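Side-chain contacts in ferric vibriobactin ABC transporter, periplasmic ferric vibriobactin-binding protein (Vibrio cholerae, PDB 3R5T), which probably serves as the periplasmic receptor that captures iron(III)-loaded vibriobactin and hands the siderophore to an ABC transporter for iron uptake: residues 215-219 against 220-224; 152-155 against 156-160; 55-58 against 59-63. All coordinates share one frame; numbering follows the deposited sequence. Where two conformers were deposited one is given.

Interaction 1: 215-219 against 220-224; sequences LRIHY and EHLTQ. With VBN ((4S,5R)-N-{3-[(2,3-dihydroxybenzoyl)amino]propyl}-2-(2,3-dihydroxyphenyl)-N-[3-({[(4S,5R)-2-(2,3-dihydroxyphenyl)-5-met hyl-4,5-dihydro-1,3-oxazol-4-yl]carbonyl}amino)propyl]-5-methyl-4,5-dihydro-1,3-oxazole-4-carboxamide), chain B.
Tyr-219 O receives the backbone N-H of Leu-222 at 2.9 Å, the shortest hydrogen bond joining 215-219 to 220-224, and it belongs to a run of turns that follows the outermost strand, 214-217, of the mixed sheet. Each turn is closed by a bond from a residue to the one three before it; the preceding turn pairs His-221 N with His-218 O at 3.1 Å. Further on, Glu-220 O is gripped twice by Thr-223, through N and through OG1, the hydroxyl arriving almost in line with the carbonyl at 2.8 Å.

The two methyl branches of Leu-222 serve different neighbours: CD1 rests against Tyr-219 CD2 at 3.9 Å, whereas CD2 reaches Ile-217 CD1. That same Ile-217 methyl also touches His-221 CB. With CG anti to the backbone N (chi1 170°), the Tyr-219 ring stands between Leu-222 and Glu-220; carboxylate oxygen Glu-220 OE2 lies at the ring's edge, in its plane, 3.6 Å from Tyr-219 CD1. The far hydroxyl of the tyrosine is hydrogen-bonded to Asp-246. His-221 stacks on Trp-204, and its ND1 donates to Gln-224 OE1 in the imidazole plane at 2.6 Å, a bond that should fix the ring's rotation.

On the strand, Arg-216 belongs to the siderophore pocket. Asp-213 forms a salt bridge with its NH1, a catechol ring of vibriobactin lies over one guanidinium face, offset toward its rim, and in the guanidinium plane Arg-216 NH2 approaches vibriobactin oxygen OAJ to 3.2 Å.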
loop_
_atom_site.group_PDB
_atom_site.type_symbol
_atom_site.label_atom_id
_atom_site.label_comp_id
_atom_site.label_asym_id
_atom_site.label_seq_id
_atom_site.Cartn_x
_atom_site.Cartn_y
_atom_site.Cartn_z
ATOM N N LEU A 215 5.225 -9.863 7.872
ATOM C CA LEU A 215 5.880 -10.451 9.030
ATOM C C LEU A 215 7.371 -10.209 8.851
ATOM O O LEU A 215 7.954 -10.632 7.841
ATOM C CB LEU A 215 5.616 -11.965 9.115
ATOM C CG LEU A 215 6.063 -12.630 10.422
ATOM C CD1 LEU A 215 5.225 -12.138 11.580
ATOM C CD2 LEU A 215 5.939 -14.140 10.332
ATOM N N ARG A 216 7.989 -9.527 9.818
ATOM C CA ARG A 216 9.431 -9.344 9.820
ATOM C C ARG A 216 10.077 -10.590 10.416
ATOM O O ARG A 216 9.657 -11.059 11.476
ATOM C CB ARG A 216 9.807 -8.096 10.616
ATOM C CG ARG A 216 9.768 -6.818 9.812
ATOM C CD ARG A 216 8.403 -6.484 9.271
ATOM N NE ARG A 216 8.365 -5.059 8.954
ATOM C CZ ARG A 216 7.282 -4.394 8.583
ATOM N NH1 ARG A 216 6.121 -5.022 8.416
ATOM N NH2 ARG A 216 7.377 -3.089 8.336
ATOM N N ILE A 217 11.096 -11.121 9.735
ATOM C CA ILE A 217 11.669 -12.417 10.098
ATOM C C ILE A 217 13.204 -12.425 9.974
ATOM O O ILE A 217 13.766 -11.713 9.144
ATOM C CB ILE A 217 11.079 -13.553 9.205
ATOM C CG1 ILE A 217 11.524 -13.367 7.749
ATOM C CG2 ILE A 217 9.543 -13.613 9.323
ATOM C CD1 ILE A 217 11.125 -14.488 6.819
ATOM N N HIS A 218 13.876 -13.254 10.776
ATOM C CA HIS A 218 15.292 -13.511 10.540
ATOM C C HIS A 218 15.459 -14.069 9.130
ATOM O O HIS A 218 14.605 -14.826 8.638
ATOM C CB HIS A 218 15.873 -14.492 11.551
ATOM C CG HIS A 218 15.901 -13.976 12.954
ATOM N ND1 HIS A 218 16.056 -14.806 14.043
ATOM C CD2 HIS A 218 15.797 -12.722 13.449
ATOM C CE1 HIS A 218 16.048 -14.084 15.150
ATOM N NE2 HIS A 218 15.887 -12.817 14.817
ATOM N N TYR A 219 16.561 -13.679 8.496
ATOM C CA TYR A 219 16.887 -14.065 7.132
ATOM C C TYR A 219 16.736 -15.561 6.875
ATOM O O TYR A 219 16.188 -15.959 5.847
ATOM C CB TYR A 219 18.324 -13.651 6.840
ATOM C CG TYR A 219 18.900 -14.185 5.550
ATOM C CD1 TYR A 219 19.893 -15.157 5.569
ATOM C CD2 TYR A 219 18.459 -13.723 4.318
ATOM C CE1 TYR A 219 20.450 -15.640 4.405
ATOM C CE2 TYR A 219 19.002 -14.212 3.136
ATOM C CZ TYR A 219 19.986 -15.178 3.193
ATOM O OH TYR A 219 20.557 -15.661 2.045
ATOM N N GLU A 220 17.231 -16.373 7.802
ATOM C CA GLU A 220 17.228 -17.831 7.634
ATOM C C GLU A 220 15.845 -18.404 7.333
ATOM O O GLU A 220 15.723 -19.431 6.661
ATOM C CB GLU A 220 17.803 -18.549 8.868
ATOM C CG GLU A 220 19.301 -18.418 9.026
ATOM C CD GLU A 220 19.717 -16.992 9.288
ATOM O OE1 GLU A 220 18.977 -16.293 10.019
ATOM O OE2 GLU A 220 20.775 -16.579 8.759
ATOM N N HIS A 221 14.796 -17.772 7.850
ATOM C CA HIS A 221 13.445 -18.286 7.612
ATOM C C HIS A 221 13.033 -18.255 6.140
ATOM O O HIS A 221 12.116 -18.987 5.743
ATOM C CB HIS A 221 12.402 -17.555 8.463
ATOM C CG HIS A 221 12.486 -17.859 9.929
ATOM N ND1 HIS A 221 12.290 -19.123 10.445
ATOM C CD2 HIS A 221 12.724 -17.053 10.991
ATOM C CE1 HIS A 221 12.414 -19.083 11.761
ATOM N NE2 HIS A 221 12.679 -17.838 12.117
ATOM N N LEU A 222 13.661 -17.390 5.345
ATOM C CA LEU A 222 13.384 -17.365 3.908
ATOM C C LEU A 222 13.590 -18.728 3.267
ATOM O O LEU A 222 12.882 -19.088 2.318
ATOM C CB LEU A 222 14.257 -16.330 3.185
ATOM C CG LEU A 222 13.957 -14.841 3.401
ATOM C CD1 LEU A 222 14.983 -14.023 2.641
ATOM C CD2 LEU A 222 12.530 -14.479 2.960
ATOM N N THR A 223 14.539 -19.501 3.788
ATOM C CA THR A 223 14.798 -20.830 3.231
ATOM C C THR A 223 13.635 -21.790 3.435
ATOM O O THR A 223 13.587 -22.827 2.794
ATOM C CB THR A 223 16.048 -21.498 3.832
ATOM O OG1 THR A 223 15.822 -21.785 5.219
ATOM C CG2 THR A 223 17.282 -20.613 3.667
ATOM N N GLN A 224 12.706 -21.435 4.325
ATOM C CA GLN A 224 11.596 -22.322 4.676
ATOM C C GLN A 224 10.331 -22.054 3.872
ATOM O O GLN A 224 9.341 -22.778 4.020
ATOM C CB GLN A 224 11.310 -22.232 6.176
ATOM C CG GLN A 224 12.512 -22.649 7.025
ATOM C CD GLN A 224 12.291 -22.447 8.519
ATOM O OE1 GLN A 224 12.159 -21.325 8.991
ATOM N NE2 GLN A 224 12.271 -23.546 9.270
HETATM C C VBN B . 12.280 0.163 7.104
HETATM N N VBN B . 10.110 1.317 7.720
HETATM O O VBN B . 12.087 -0.738 7.850
HETATM C CA VBN B . 11.446 1.436 7.163
HETATM C CB VBN B . 12.058 2.564 8.076
HETATM C CAB VBN B . 10.392 3.981 -0.383
HETATM O OAC VBN B . 11.395 -4.534 4.330
HETATM O OAD VBN B . 12.725 3.992 3.560
HETATM O OAF VBN B . 6.967 -0.721 5.774
HETATM O OAG VBN B . 5.946 -0.471 10.347
HETATM O OAH VBN B . 7.013 2.123 6.852
HETATM O OAI VBN B . 9.606 -1.058 5.870
HETATM O OAJ VBN B . 7.914 0.025 8.535
HETATM O OAK VBN B . 9.029 1.908 5.045
HETATM C CAL VBN B . 7.227 -4.131 4.261
HETATM C CAM VBN B . 8.218 1.797 12.241
HETATM C CAN VBN B . 6.310 5.010 4.620
HETATM C CAO VBN B . 6.640 -2.920 4.759
HETATM C CAP VBN B . 7.103 0.965 11.933
HETATM C CAQ VBN B . 6.143 4.066 5.685
HETATM C CAR VBN B . 8.656 -4.328 4.311
HETATM C CAS VBN B . 9.232 2.012 11.297
HETATM C CAT VBN B . 7.412 4.912 3.732
HETATM C CAU VBN B . 14.197 -2.161 5.526
HETATM C CAV VBN B . 14.796 1.043 4.274
HETATM C CAW VBN B . 13.144 -3.153 6.047
HETATM C CAX VBN B . 14.898 2.140 3.189
HETATM C CAY VBN B . 14.424 -0.922 6.394
HETATM C CAZ VBN B . 13.737 1.303 5.358
HETATM N NBB VBN B . 11.744 -2.809 5.810
HETATM N NBC VBN B . 13.677 2.195 2.388
HETATM N NBD VBN B . 10.195 2.567 2.797
HETATM O OBF VBN B . 9.599 4.655 1.916
HETATM C CBG VBN B . 10.942 -3.617 4.920
HETATM C CBH VBN B . 12.626 3.171 2.694
HETATM C CBJ VBN B . 10.288 1.500 9.136
HETATM C CBK VBN B . 7.483 -1.909 5.304
HETATM C CBL VBN B . 7.014 0.345 10.674
HETATM C CBM VBN B . 7.085 3.049 5.825
HETATM C CBN VBN B . 8.834 -2.092 5.360
HETATM C CBO VBN B . 7.987 0.558 9.785
HETATM C CBP VBN B . 8.146 2.961 4.966
HETATM C CBQ VBN B . 9.442 -3.355 4.838
HETATM C CBR VBN B . 9.124 1.439 10.094
HETATM C CBS VBN B . 8.304 3.915 3.863
HETATM C CBU VBN B . 10.747 4.201 1.077
HETATM C CBW VBN B . 9.552 3.821 3.033
HETATM C CBX VBN B . 11.318 2.968 1.939
HETATM N NBY VBN B . 13.452 0.164 6.236
HETATM O OG1 VBN B . 11.369 2.371 9.387
HETATM C CG2 VBN B . 12.159 3.973 7.514
HETATM O O HOH W 1 18.105 -16.984 12.558
#

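Interaction 2: 152-155 against 156-160; sequences KQVR and DVLDL
This is a helix C-terminal contact: Val-154, in the last turn of helix 137-155, meets Leu-158 as the chain leaves the helix and heads for strand 165-169. In siderophore-binding proteins of this family a single long helix typically joins the two lobes, and helix 137-155 fits that role. Where such a helix stops, its last carbonyls need donors. Val-154 O has two. Val-157 N reaches Val-154 O at 2.9 Å from well above the carbonyl plane, while Leu-158 N approaches the same atom, Val-154 O, nearly head-on at 3.1 Å. Two residues earlier, Lys-152 O takes a longer bond of 3.3 Å from Asp-156 N.

Apolar side chains pack around these backbone bonds. Leu-158 CG, set anti to its carbonyl carbon (chi1 -60°), lies 3.7 Å from Val-154 CG1, and both leucine methyls lean on the same valine branch. Val-157 CG2 covers the shared oxygen too, 3.3 Å from Val-154 O. Val-154 and Val-157 then pack on Leu-283 of helix 272-286, so the end of one helix is seated against another.

Asp-156 turns back over the helix end, its OD2 3.6 Å from Lys-152 O. A carboxylate beside the negative end of a helix dipole would be expected to hold its proton somewhat more readily.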
loop_
_atom_site.group_PDB
_atom_site.type_symbol
_atom_site.label_atom_id
_atom_site.label_comp_id
_atom_site.label_asym_id
_atom_site.label_seq_id
_atom_site.Cartn_x
_atom_site.Cartn_y
_atom_site.Cartn_z
ATOM N N LYS A 152 -11.762 -8.730 -12.211
ATOM C CA LYS A 152 -12.562 -9.865 -12.661
ATOM C C LYS A 152 -12.133 -10.283 -14.057
ATOM O O LYS A 152 -11.875 -11.460 -14.317
ATOM C CB LYS A 152 -14.036 -9.469 -12.679
ATOM C CG LYS A 152 -14.722 -9.556 -11.342
ATOM C CD LYS A 152 -15.720 -10.704 -11.334
ATOM C CE LYS A 152 -16.432 -10.785 -10.000
ATOM N NZ LYS A 152 -15.487 -11.064 -8.892
ATOM N N GLN A 153 -12.054 -9.309 -14.955
ATOM C CA GLN A 153 -11.663 -9.586 -16.332
ATOM C C GLN A 153 -10.253 -10.157 -16.383
ATOM O O GLN A 153 -9.971 -11.117 -17.105
ATOM C CB GLN A 153 -11.705 -8.312 -17.166
ATOM C CG GLN A 153 -13.084 -7.790 -17.512
ATOM C CD GLN A 153 -12.983 -6.502 -18.299
ATOM O OE1 GLN A 153 -13.386 -6.444 -19.462
ATOM N NE2 GLN A 153 -12.395 -5.475 -17.688
ATOM N N VAL A 154 -9.352 -9.547 -15.625
ATOM C CA VAL A 154 -7.975 -9.984 -15.619
ATOM C C VAL A 154 -7.858 -11.397 -15.059
ATOM O O VAL A 154 -7.153 -12.245 -15.612
ATOM C CB VAL A 154 -7.107 -9.022 -14.782
ATOM C CG1 VAL A 154 -5.723 -9.606 -14.584
ATOM C CG2 VAL A 154 -7.054 -7.629 -15.429
ATOM N N ARG A 155 -8.547 -11.646 -13.955
ATOM C CA ARG A 155 -8.521 -12.954 -13.313
ATOM C C ARG A 155 -8.834 -14.064 -14.317
ATOM O O ARG A 155 -8.246 -15.149 -14.265
ATOM C CB ARG A 155 -9.517 -12.975 -12.147
ATOM C CG ARG A 155 -9.509 -14.252 -11.328
ATOM C CD ARG A 155 -10.300 -14.057 -10.042
ATOM N NE ARG A 155 -11.727 -13.884 -10.300
ATOM C CZ ARG A 155 -12.406 -12.759 -10.096
ATOM N NH1 ARG A 155 -11.799 -11.675 -9.625
ATOM N NH2 ARG A 155 -13.705 -12.724 -10.364
ATOM N N ASP A 156 -9.751 -13.771 -15.239
ATOM C CA ASP A 156 -10.209 -14.733 -16.247
ATOM C C ASP A 156 -9.246 -14.995 -17.403
ATOM O O ASP A 156 -9.445 -15.937 -18.168
ATOM C CB ASP A 156 -11.552 -14.280 -16.829
ATOM C CG ASP A 156 -12.706 -14.513 -15.887
ATOM O OD1 ASP A 156 -12.555 -15.325 -14.947
ATOM O OD2 ASP A 156 -13.774 -13.894 -16.107
ATOM N N VAL A 157 -8.229 -14.156 -17.559
ATOM C CA VAL A 157 -7.274 -14.341 -18.654
ATOM C C VAL A 157 -5.855 -14.709 -18.208
ATOM O O VAL A 157 -5.029 -15.105 -19.034
ATOM C CB VAL A 157 -7.196 -13.098 -19.575
ATOM C CG1 VAL A 157 -8.567 -12.759 -20.146
ATOM C CG2 VAL A 157 -6.595 -11.911 -18.824
ATOM N N LEU A 158 -5.555 -14.587 -16.920
ATOM C CA LEU A 158 -4.222 -14.955 -16.458
ATOM C C LEU A 158 -4.038 -16.464 -16.418
ATOM O O LEU A 158 -4.918 -17.207 -15.977
ATOM C CB LEU A 158 -3.928 -14.385 -15.067
ATOM C CG LEU A 158 -3.950 -12.871 -14.864
ATOM C CD1 LEU A 158 -3.614 -12.554 -13.423
ATOM C CD2 LEU A 158 -2.990 -12.178 -15.811
ATOM N N ASP A 159 -2.895 -16.909 -16.918
ATOM C CA ASP A 159 -2.479 -18.290 -16.754
ATOM C C ASP A 159 -1.343 -18.314 -15.740
ATOM O O ASP A 159 -0.170 -18.319 -16.111
ATOM C CB ASP A 159 -2.023 -18.886 -18.089
ATOM C CG ASP A 159 -3.185 -19.241 -19.005
ATOM O OD1 ASP A 159 -2.968 -19.324 -20.233
ATOM O OD2 ASP A 159 -4.314 -19.441 -18.507
ATOM N N LEU A 160 -1.704 -18.306 -14.460
ATOM C CA LEU A 160 -0.720 -18.281 -13.389
ATOM C C LEU A 160 -0.028 -19.626 -13.239
ATOM O O LEU A 160 -0.589 -20.665 -13.601
ATOM C CB LEU A 160 -1.390 -17.904 -12.069
ATOM C CG LEU A 160 -1.998 -16.503 -11.998
ATOM C CD1 LEU A 160 -2.936 -16.396 -10.795
ATOM C CD2 LEU A 160 -0.893 -15.433 -11.954
#

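Interaction 3: 55-58 against 59-63; sequences FFEQ and WRKLA
The start of helix 60-65, with Trp-59 in the N-cap position, is built on the loop 55-58 that brings Phe-56 to the vibriobactin pocket. The residue at this position turns its indole back over that loop: Trp-59 CG sits between the backbone N and the carbonyl carbon (chi1 52°), which lays one indole face against the Phe-56 backbone. Phe-56 O accepts Trp-59 N at 3.1 Å and, weakly, Arg-60 N.

Two phenylalanines meet different parts of the indole. Trp-59 CZ3 lies over one face of the Phe-55 ring, 3.4 Å from Phe-55 CG, with the planes inclined at 44°; Ala-63 CB approaches the same ring one turn into the helix. By contrast, Phe-56 presents its edge, with Trp-59 NE1 near its ring plane and 3.7 Å from Phe-56 CB. Phe-273 and residues of helix 31-39 (Val-31, Thr-34, Leu-38) also pack on the indole. Phe-56 N, buried over the Trp-59 face, has no hydrogen-bonding partner.

Outside this aromatic layer, Glu-57 and Arg-60 run alongside each other in a side-on, two-pronged salt bridge. Both carboxylate oxygens are met on their syn sides, and a second carboxylate, that of Glu-64, holds Arg-60 NH1. A water ties Glu-57 O to both nitrogens of Lys-61. The bridge itself is nearly straight: Arg-60 NE reaches Glu-57 OE1 at 2.8 Å (165°), and Arg-60 NH2 reaches Glu-57 OE2 at 2.9 Å.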
loop_
_atom_site.group_PDB
_atom_site.type_symbol
_atom_site.label_atom_id
_atom_site.label_comp_id
_atom_site.label_asym_id
_atom_site.label_seq_id
_atom_site.Cartn_x
_atom_site.Cartn_y
_atom_site.Cartn_z
ATOM N N PHE A 55 7.737 11.729 -2.769
ATOM C CA PHE A 55 6.409 11.160 -2.992
ATOM C C PHE A 55 6.577 9.812 -3.697
ATOM O O PHE A 55 7.510 9.617 -4.474
ATOM C CB PHE A 55 5.588 12.075 -3.908
ATOM C CG PHE A 55 4.998 13.299 -3.235
ATOM C CD1 PHE A 55 4.853 13.381 -1.857
ATOM C CD2 PHE A 55 4.533 14.346 -4.012
ATOM C CE1 PHE A 55 4.266 14.513 -1.282
ATOM C CE2 PHE A 55 3.949 15.469 -3.443
ATOM C CZ PHE A 55 3.815 15.546 -2.076
ATOM N N PHE A 56 5.653 8.878 -3.483
ATOM C CA PHE A 56 5.733 7.600 -4.208
ATOM C C PHE A 56 5.579 7.820 -5.700
ATOM O O PHE A 56 4.688 8.563 -6.136
ATOM C CB PHE A 56 4.708 6.569 -3.708
ATOM C CG PHE A 56 4.983 6.049 -2.324
ATOM C CD1 PHE A 56 6.253 5.613 -1.964
ATOM C CD2 PHE A 56 3.975 5.994 -1.379
ATOM C CE1 PHE A 56 6.495 5.125 -0.684
ATOM C CE2 PHE A 56 4.208 5.495 -0.101
ATOM C CZ PHE A 56 5.473 5.084 0.249
ATOM N N GLU A 57 6.422 7.166 -6.491
ATOM C CA GLU A 57 6.506 7.458 -7.922
ATOM C C GLU A 57 5.245 7.123 -8.707
ATOM O O GLU A 57 4.970 7.744 -9.732
ATOM C CB GLU A 57 7.714 6.739 -8.540
ATOM C CG GLU A 57 8.035 7.174 -9.957
ATOM C CD GLU A 57 8.441 8.644 -10.086
ATOM O OE1 GLU A 57 8.737 9.315 -9.070
ATOM O OE2 GLU A 57 8.461 9.128 -11.233
ATOM N N GLN A 58 4.479 6.150 -8.234
ATOM C CA GLN A 58 3.252 5.805 -8.945
ATOM C C GLN A 58 2.253 6.969 -9.048
ATOM O O GLN A 58 1.403 6.968 -9.949
ATOM C CB GLN A 58 2.572 4.577 -8.337
ATOM C CG GLN A 58 2.115 4.755 -6.882
ATOM C CD GLN A 58 3.135 4.298 -5.874
ATOM O OE1 GLN A 58 4.346 4.240 -6.167
ATOM N NE2 GLN A 58 2.671 3.969 -4.660
ATOM N N TRP A 59 2.317 7.915 -8.104
ATOM C CA TRP A 59 1.378 9.052 -8.092
ATOM C C TRP A 59 2.024 10.435 -8.012
ATOM O O TRP A 59 1.318 11.442 -8.002
ATOM C CB TRP A 59 0.259 8.905 -7.027
ATOM C CG TRP A 59 0.710 8.622 -5.625
ATOM C CD1 TRP A 59 0.649 7.424 -4.979
ATOM C CD2 TRP A 59 1.270 9.556 -4.692
ATOM N NE1 TRP A 59 1.140 7.541 -3.704
ATOM C CE2 TRP A 59 1.530 8.841 -3.498
ATOM C CE3 TRP A 59 1.566 10.922 -4.741
ATOM C CZ2 TRP A 59 2.070 9.448 -2.368
ATOM C CZ3 TRP A 59 2.097 11.516 -3.623
ATOM C CH2 TRP A 59 2.344 10.785 -2.453
ATOM N N ARG A 60 3.351 10.484 -7.992
ATOM C CA ARG A 60 4.053 11.761 -7.880
ATOM C C ARG A 60 3.591 12.790 -8.908
ATOM O O ARG A 60 3.282 13.932 -8.557
ATOM C CB ARG A 60 5.569 11.572 -7.994
ATOM C CG ARG A 60 6.376 12.876 -7.823
ATOM C CD ARG A 60 7.858 12.654 -8.072
ATOM N NE ARG A 60 8.113 12.024 -9.365
ATOM C CZ ARG A 60 8.197 12.679 -10.518
ATOM N NH1 ARG A 60 8.054 14.002 -10.562
ATOM N NH2 ARG A 60 8.434 12.006 -11.631
ATOM N N LYS A 61 3.564 12.400 -10.177
ATOM C CA LYS A 61 3.226 13.360 -11.223
ATOM C C LYS A 61 1.789 13.866 -11.086
ATOM O O LYS A 61 1.525 15.047 -11.337
ATOM C CB LYS A 61 3.445 12.760 -12.614
ATOM C CG LYS A 61 4.904 12.440 -12.894
ATOM C CD LYS A 61 5.118 12.002 -14.340
ATOM C CE LYS A 61 4.411 10.692 -14.639
ATOM N NZ LYS A 61 4.933 9.555 -13.818
ATOM N N LEU A 62 0.871 12.986 -10.685
ATOM C CA LEU A 62 -0.497 13.391 -10.411
ATOM C C LEU A 62 -0.570 14.369 -9.229
ATOM O O LEU A 62 -1.291 15.363 -9.282
ATOM C CB LEU A 62 -1.385 12.159 -10.165
ATOM C CG LEU A 62 -2.868 12.450 -9.926
ATOM C CD1 LEU A 62 -3.485 13.096 -11.153
ATOM C CD2 LEU A 62 -3.610 11.176 -9.563
ATOM N N ALA A 63 0.186 14.092 -8.165
ATOM C CA ALA A 63 0.224 14.994 -7.024
ATOM C C ALA A 63 0.723 16.382 -7.457
ATOM O O ALA A 63 0.146 17.408 -7.087
ATOM C CB ALA A 63 1.108 14.432 -5.923
HETATM O O HOH W 2 3.864 9.701 -11.290
HETATM O O HOH W 3 7.264 7.741 -13.460
HETATM O O HOH W 4 1.272 10.063 -11.457
#

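In the fold
Along the chain the order is interaction 3, interaction 2, interaction 1, and no two of them touch. Interaction 3 sits beside the five-stranded parallel sheet, interaction 1 follows the edge strand of the mixed sheet, and their centres, about 32 Å apart, fall on opposite sides of the chain's centre, with vibriobactin reached by Phe-56 from one and by Arg-216 from the other. Interaction 2, with centres about 28 Å from interaction 3 and 31 Å from interaction 1, ends the long helix 137-155. Helix 272-286 links two of them, packing near its start on Trp-59 and farther along on Val-154. The arrangement matches a two-lobed receptor whose ligand lies between the lobes.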